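Local coordinates for protein HP0420 homologue (Helicobacter felis, PDB 3LW3) that is of unknown function but adopts a hotdog fold, the architecture of many acyl-CoA thioesterases and dehydratases, which hints at a related activity, at residues Gly36-Leu49 against Ile90-Ile102. Residues are numbered along the deposited sequence; the frame is centred on the assembly and turned at random.
Sequences GKATVCLTPKEFML and IEIKQEIYFNATI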
loop_
_atom_site.group_PDB
_atom_site.type_symbol
_atom_site.label_atom_id
_atom_site.label_comp_id
_atom_site.label_asym_id
_atom_site.label_seq_id
_atom_site.Cartn_x
_atom_site.Cartn_y
_atom_site.Cartn_z
ATOM N N GLY B 36 -9.962 3.648 -18.919
ATOM C CA GLY B 36 -9.890 2.430 -18.116
ATOM C C GLY B 36 -8.452 2.058 -17.678
ATOM O O GLY B 36 -8.239 0.937 -17.187
ATOM N N LYS B 37 -7.488 2.961 -17.884
ATOM C CA LYS B 37 -6.072 2.735 -17.516
ATOM C C LYS B 37 -5.495 3.943 -16.777
ATOM O O LYS B 37 -6.019 5.066 -16.845
ATOM C CB LYS B 37 -5.215 2.526 -18.764
ATOM C CG LYS B 37 -5.676 1.379 -19.649
ATOM C CD LYS B 37 -4.885 1.336 -20.953
ATOM C CE LYS B 37 -5.437 0.252 -21.911
ATOM N NZ LYS B 37 -4.798 0.359 -23.277
ATOM N N ALA B 38 -4.344 3.714 -16.149
ATOM C CA ALA B 38 -3.511 4.784 -15.594
ATOM C C ALA B 38 -2.099 4.276 -15.448
ATOM O O ALA B 38 -1.863 3.066 -15.259
ATOM C CB ALA B 38 -4.033 5.228 -14.256
ATOM N N THR B 39 -1.164 5.215 -15.486
ATOM C CA THR B 39 0.255 4.903 -15.195
ATOM C C THR B 39 0.755 5.918 -14.193
ATOM O O THR B 39 0.530 7.118 -14.348
ATOM C CB THR B 39 1.131 4.976 -16.455
ATOM O OG1 THR B 39 0.747 3.973 -17.384
ATOM C CG2 THR B 39 2.562 4.774 -16.151
ATOM N N VAL B 40 1.427 5.435 -13.157
ATOM C CA VAL B 40 2.181 6.294 -12.245
ATOM C C VAL B 40 3.617 5.813 -12.220
ATOM O O VAL B 40 3.908 4.620 -12.531
ATOM C CB VAL B 40 1.569 6.317 -10.825
ATOM C CG1 VAL B 40 0.052 6.576 -10.883
ATOM C CG2 VAL B 40 1.882 5.035 -10.052
ATOM N N CYS B 41 4.519 6.681 -11.781
ATOM C CA CYS B 41 5.926 6.338 -11.724
ATOM C C CYS B 41 6.510 6.606 -10.329
ATOM O O CYS B 41 6.427 7.723 -9.804
ATOM C CB CYS B 41 6.712 7.118 -12.770
ATOM S SG CYS B 41 8.458 6.601 -12.788
ATOM N N LEU B 42 7.066 5.565 -9.727
ATOM C CA LEU B 42 7.712 5.678 -8.425
ATOM C C LEU B 42 9.220 5.666 -8.570
ATOM O O LEU B 42 9.784 4.703 -9.052
ATOM C CB LEU B 42 7.293 4.524 -7.523
ATOM C CG LEU B 42 8.038 4.410 -6.189
ATOM C CD1 LEU B 42 7.716 5.557 -5.317
ATOM C CD2 LEU B 42 7.726 3.093 -5.496
ATOM N N THR B 43 9.844 6.751 -8.138
ATOM C CA THR B 43 11.301 6.810 -7.978
ATOM C C THR B 43 11.610 6.836 -6.457
ATOM O O THR B 43 11.414 7.852 -5.780
ATOM C CB THR B 43 11.880 7.976 -8.813
ATOM O OG1 THR B 43 11.031 9.147 -8.686
ATOM C CG2 THR B 43 11.850 7.592 -10.291
ATOM N N PRO B 44 11.946 5.647 -5.891
ATOM C CA PRO B 44 11.912 5.580 -4.423
ATOM C C PRO B 44 12.894 6.532 -3.763
ATOM O O PRO B 44 13.993 6.710 -4.294
ATOM C CB PRO B 44 12.301 4.139 -4.140
ATOM C CG PRO B 44 11.813 3.376 -5.343
ATOM C CD PRO B 44 12.122 4.310 -6.486
ATOM N N LYS B 45 12.482 7.096 -2.629
ATOM C CA LYS B 45 13.288 8.046 -1.831
ATOM C C LYS B 45 13.792 7.378 -0.555
ATOM O O LYS B 45 13.226 6.359 -0.098
ATOM C CB LYS B 45 12.459 9.275 -1.462
ATOM C CG LYS B 45 11.851 10.040 -2.690
ATOM C CD LYS B 45 12.917 10.241 -3.769
ATOM C CE LYS B 45 12.336 11.071 -4.971
ATOM N NZ LYS B 45 11.076 10.471 -5.582
ATOM N N GLU B 46 14.863 7.929 0.022
ATOM C CA GLU B 46 15.423 7.353 1.237
ATOM C C GLU B 46 14.396 7.105 2.335
ATOM O O GLU B 46 14.453 6.047 2.990
ATOM C CB GLU B 46 16.576 8.200 1.758
ATOM C CG GLU B 46 17.830 7.908 0.993
ATOM C CD GLU B 46 18.932 8.957 1.211
ATOM O OE1 GLU B 46 19.058 9.454 2.367
ATOM O OE2 GLU B 46 19.655 9.282 0.223
ATOM N N PHE B 47 13.440 8.022 2.516
ATOM C CA PHE B 47 12.416 7.832 3.550
ATOM C C PHE B 47 11.518 6.612 3.348
ATOM O O PHE B 47 10.792 6.231 4.250
ATOM C CB PHE B 47 11.587 9.077 3.794
ATOM C CG PHE B 47 10.700 9.460 2.665
ATOM C CD1 PHE B 47 9.420 8.870 2.528
ATOM C CD2 PHE B 47 11.114 10.415 1.737
ATOM C CE1 PHE B 47 8.572 9.260 1.476
ATOM C CE2 PHE B 47 10.267 10.784 0.677
ATOM C CZ PHE B 47 8.991 10.215 0.568
ATOM N N MET B 48 11.530 6.063 2.127
ATOM C CA MET B 48 10.709 4.879 1.769
ATOM C C MET B 48 11.357 3.530 2.051
ATOM O O MET B 48 10.714 2.462 1.877
ATOM C CB MET B 48 10.381 4.934 0.275
ATOM C CG MET B 48 9.510 6.106 -0.104
ATOM S SD MET B 48 9.151 6.144 -1.861
ATOM C CE MET B 48 8.131 7.570 -1.957
ATOM N N LEU B 49 12.611 3.539 2.505
ATOM C CA LEU B 49 13.361 2.288 2.712
ATOM C C LEU B 49 12.924 1.515 3.948
ATOM O O LEU B 49 12.660 2.104 5.012
ATOM C CB LEU B 49 14.852 2.604 2.851
ATOM C CG LEU B 49 15.503 3.078 1.555
ATOM C CD1 LEU B 49 16.904 3.606 1.849
ATOM C CD2 LEU B 49 15.530 2.011 0.469
ATOM N N ILE B 90 13.290 -3.598 -4.448
ATOM C CA ILE B 90 13.583 -2.380 -5.188
ATOM C C ILE B 90 14.515 -1.506 -4.326
ATOM O O ILE B 90 14.345 -1.441 -3.078
ATOM C CB ILE B 90 12.224 -1.643 -5.521
ATOM C CG1 ILE B 90 11.269 -2.544 -6.290
ATOM C CG2 ILE B 90 12.450 -0.401 -6.306
ATOM C CD1 ILE B 90 11.854 -3.212 -7.467
ATOM N N GLU B 91 15.471 -0.850 -4.971
ATOM C CA GLU B 91 16.394 0.097 -4.326
ATOM C C GLU B 91 16.054 1.505 -4.732
ATOM O O GLU B 91 15.399 1.727 -5.773
ATOM C CB GLU B 91 17.847 -0.184 -4.774
ATOM C CG GLU B 91 18.370 -1.539 -4.391
ATOM C CD GLU B 91 19.718 -1.808 -5.065
ATOM O OE1 GLU B 91 19.756 -2.585 -6.045
ATOM O OE2 GLU B 91 20.718 -1.208 -4.619
ATOM N N ILE B 92 16.554 2.490 -3.966
ATOM C CA ILE B 92 16.422 3.878 -4.395
ATOM C C ILE B 92 17.068 4.047 -5.755
ATOM O O ILE B 92 17.912 3.257 -6.157
ATOM C CB ILE B 92 17.034 4.859 -3.370
ATOM C CG1 ILE B 92 18.478 4.476 -3.107
ATOM C CG2 ILE B 92 16.170 4.922 -2.078
ATOM C CD1 ILE B 92 19.224 5.533 -2.280
ATOM N N LYS B 93 16.613 5.060 -6.479
ATOM C CA LYS B 93 17.103 5.363 -7.834
ATOM C C LYS B 93 16.461 4.517 -8.908
ATOM O O LYS B 93 16.494 4.916 -10.071
ATOM C CB LYS B 93 18.640 5.305 -7.969
ATOM C CG LYS B 93 19.392 6.333 -7.123
ATOM C CD LYS B 93 20.882 6.300 -7.481
ATOM C CE LYS B 93 21.765 7.003 -6.443
ATOM N NZ LYS B 93 23.249 7.056 -6.816
ATOM N N GLN B 94 15.845 3.383 -8.556
ATOM C CA GLN B 94 15.138 2.632 -9.593
ATOM C C GLN B 94 13.808 3.297 -9.934
ATOM O O GLN B 94 12.978 3.451 -9.058
ATOM C CB GLN B 94 14.901 1.181 -9.148
ATOM C CG GLN B 94 16.157 0.327 -9.006
ATOM C CD GLN B 94 15.799 -1.138 -8.771
ATOM O OE1 GLN B 94 15.953 -1.660 -7.648
ATOM N NE2 GLN B 94 15.300 -1.819 -9.830
ATOM N N GLU B 95 13.576 3.602 -11.207
ATOM C CA GLU B 95 12.259 4.081 -11.668
ATOM C C GLU B 95 11.317 2.914 -11.914
ATOM O O GLU B 95 11.561 2.101 -12.812
ATOM C CB GLU B 95 12.394 4.811 -13.001
ATOM C CG GLU B 95 13.086 6.110 -12.867
ATOM C CD GLU B 95 12.993 6.927 -14.144
ATOM O OE1 GLU B 95 12.463 6.418 -15.192
ATOM O OE2 GLU B 95 13.434 8.088 -14.064
ATOM N N ILE B 96 10.245 2.832 -11.141
ATOM C CA ILE B 96 9.222 1.756 -11.361
ATOM C C ILE B 96 7.913 2.319 -11.945
ATOM O O ILE B 96 7.269 3.153 -11.278
ATOM C CB ILE B 96 8.878 1.062 -10.034
ATOM C CG1 ILE B 96 10.152 0.709 -9.269
ATOM C CG2 ILE B 96 8.072 -0.190 -10.279
ATOM C CD1 ILE B 96 11.099 -0.216 -10.096
ATOM N N TYR B 97 7.542 1.897 -13.159
ATOM C CA TYR B 97 6.259 2.320 -13.773
ATOM C C TYR B 97 5.142 1.329 -13.430
ATOM O O TYR B 97 5.255 0.120 -13.705
ATOM C CB TYR B 97 6.422 2.420 -15.291
ATOM C CG TYR B 97 7.193 3.644 -15.688
ATOM C CD1 TYR B 97 6.552 4.866 -15.879
ATOM C CD2 TYR B 97 8.578 3.584 -15.808
ATOM C CE1 TYR B 97 7.247 6.012 -16.233
ATOM C CE2 TYR B 97 9.289 4.712 -16.134
ATOM C CZ TYR B 97 8.617 5.911 -16.367
ATOM O OH TYR B 97 9.341 7.038 -16.693
ATOM N N PHE B 98 4.077 1.836 -12.804
ATOM C CA PHE B 98 2.927 0.988 -12.513
ATOM C C PHE B 98 1.807 1.290 -13.481
ATOM O O PHE B 98 1.292 2.415 -13.512
ATOM C CB PHE B 98 2.408 1.205 -11.091
ATOM C CG PHE B 98 3.406 0.780 -10.021
ATOM C CD1 PHE B 98 3.350 -0.500 -9.450
ATOM C CD2 PHE B 98 4.404 1.653 -9.592
ATOM C CE1 PHE B 98 4.256 -0.871 -8.472
ATOM C CE2 PHE B 98 5.339 1.231 -8.582
ATOM C CZ PHE B 98 5.221 0.003 -8.031
ATOM N N ASN B 99 1.420 0.275 -14.249
ATOM C CA ASN B 99 0.390 0.393 -15.291
ATOM C C ASN B 99 -0.859 -0.372 -14.845
ATOM O O ASN B 99 -0.792 -1.599 -14.692
ATOM C CB ASN B 99 0.940 -0.200 -16.595
ATOM C CG ASN B 99 2.233 0.475 -17.044
ATOM O OD1 ASN B 99 2.352 1.702 -16.991
ATOM N ND2 ASN B 99 3.230 -0.325 -17.451
ATOM N N ALA B 100 -1.953 0.359 -14.615
ATOM C CA ALA B 100 -3.235 -0.212 -14.161
ATOM C C ALA B 100 -4.170 -0.347 -15.362
ATOM O O ALA B 100 -4.279 0.567 -16.207
ATOM C CB ALA B 100 -3.865 0.685 -13.170
ATOM N N THR B 101 -4.961 -1.404 -15.364
ATOM C CA THR B 101 -5.998 -1.601 -16.386
ATOM C C THR B 101 -7.217 -2.228 -15.703
ATOM O O THR B 101 -7.104 -3.243 -14.992
ATOM C CB THR B 101 -5.524 -2.533 -17.524
ATOM O OG1 THR B 101 -4.290 -2.076 -18.092
ATOM C CG2 THR B 101 -6.645 -2.694 -18.648
ATOM N N ILE B 102 -8.402 -1.664 -15.913
ATOM C CA ILE B 102 -9.622 -2.278 -15.337
ATOM C C ILE B 102 -9.853 -3.618 -16.047
ATOM O O ILE B 102 -9.775 -3.682 -17.297
ATOM C CB ILE B 102 -10.866 -1.402 -15.623
ATOM C CG1 ILE B 102 -10.753 -0.023 -14.910
ATOM C CG2 ILE B 102 -12.115 -2.120 -15.205
ATOM C CD1 ILE B 102 -11.736 0.984 -15.430
#
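The antiparallel sheet of a hotdog fold is illustrated here by the pairing of Lys37-Leu42 with Ile96-Ile102, in which Ala38, Val40 and Leu42 form hydrogen-bonded pairs with Ala100, Phe98 and Ile96. Each pair is closed by two backbone bonds, of which Ile96 N to Leu42 O (2.8 Å, 177° at the hydrogen) is the straightest, and Ile102 N bonds to the carbonyl O of Gly36, just ahead of strand 37-42.

Alternation then sorts the side chains. On one face, Cys41 SG extends anti to its backbone N (chi1 -176°), which lays the sulfur over the Tyr97 ring, 3.7 Å from the ring centroid and offset toward the rim. Thr39 CG2 meets the edge of the same ring at CD1. Beside it, Thr39 and Asn99 run alongside each other, and the Thr39 hydroxyl OG1 donates to Asn99 OD1 over 2.8 Å. The other face is apolar: Leu42 CB touches the Phe98 ring at its edge, in plane, 4.0 Å from CE2, and Val40 CG2 rests on Phe98 CB.

At the end of the pairing where Leu42 meets Ile96, the type II turn Glu91-Gln94, which precedes the second strand, brings Ile92 CG2 within 3.9 Å of Leu49 CD2.

Helix 57-72 packs on the apolar face, where Ala38 meets Cys70 and Phe98 meets Ala63, while Phe124 stacks edge-to-face with Phe98. Within the sheet, strand 29-34 flanks 37-42 and strand 109-118 flanks 96-105.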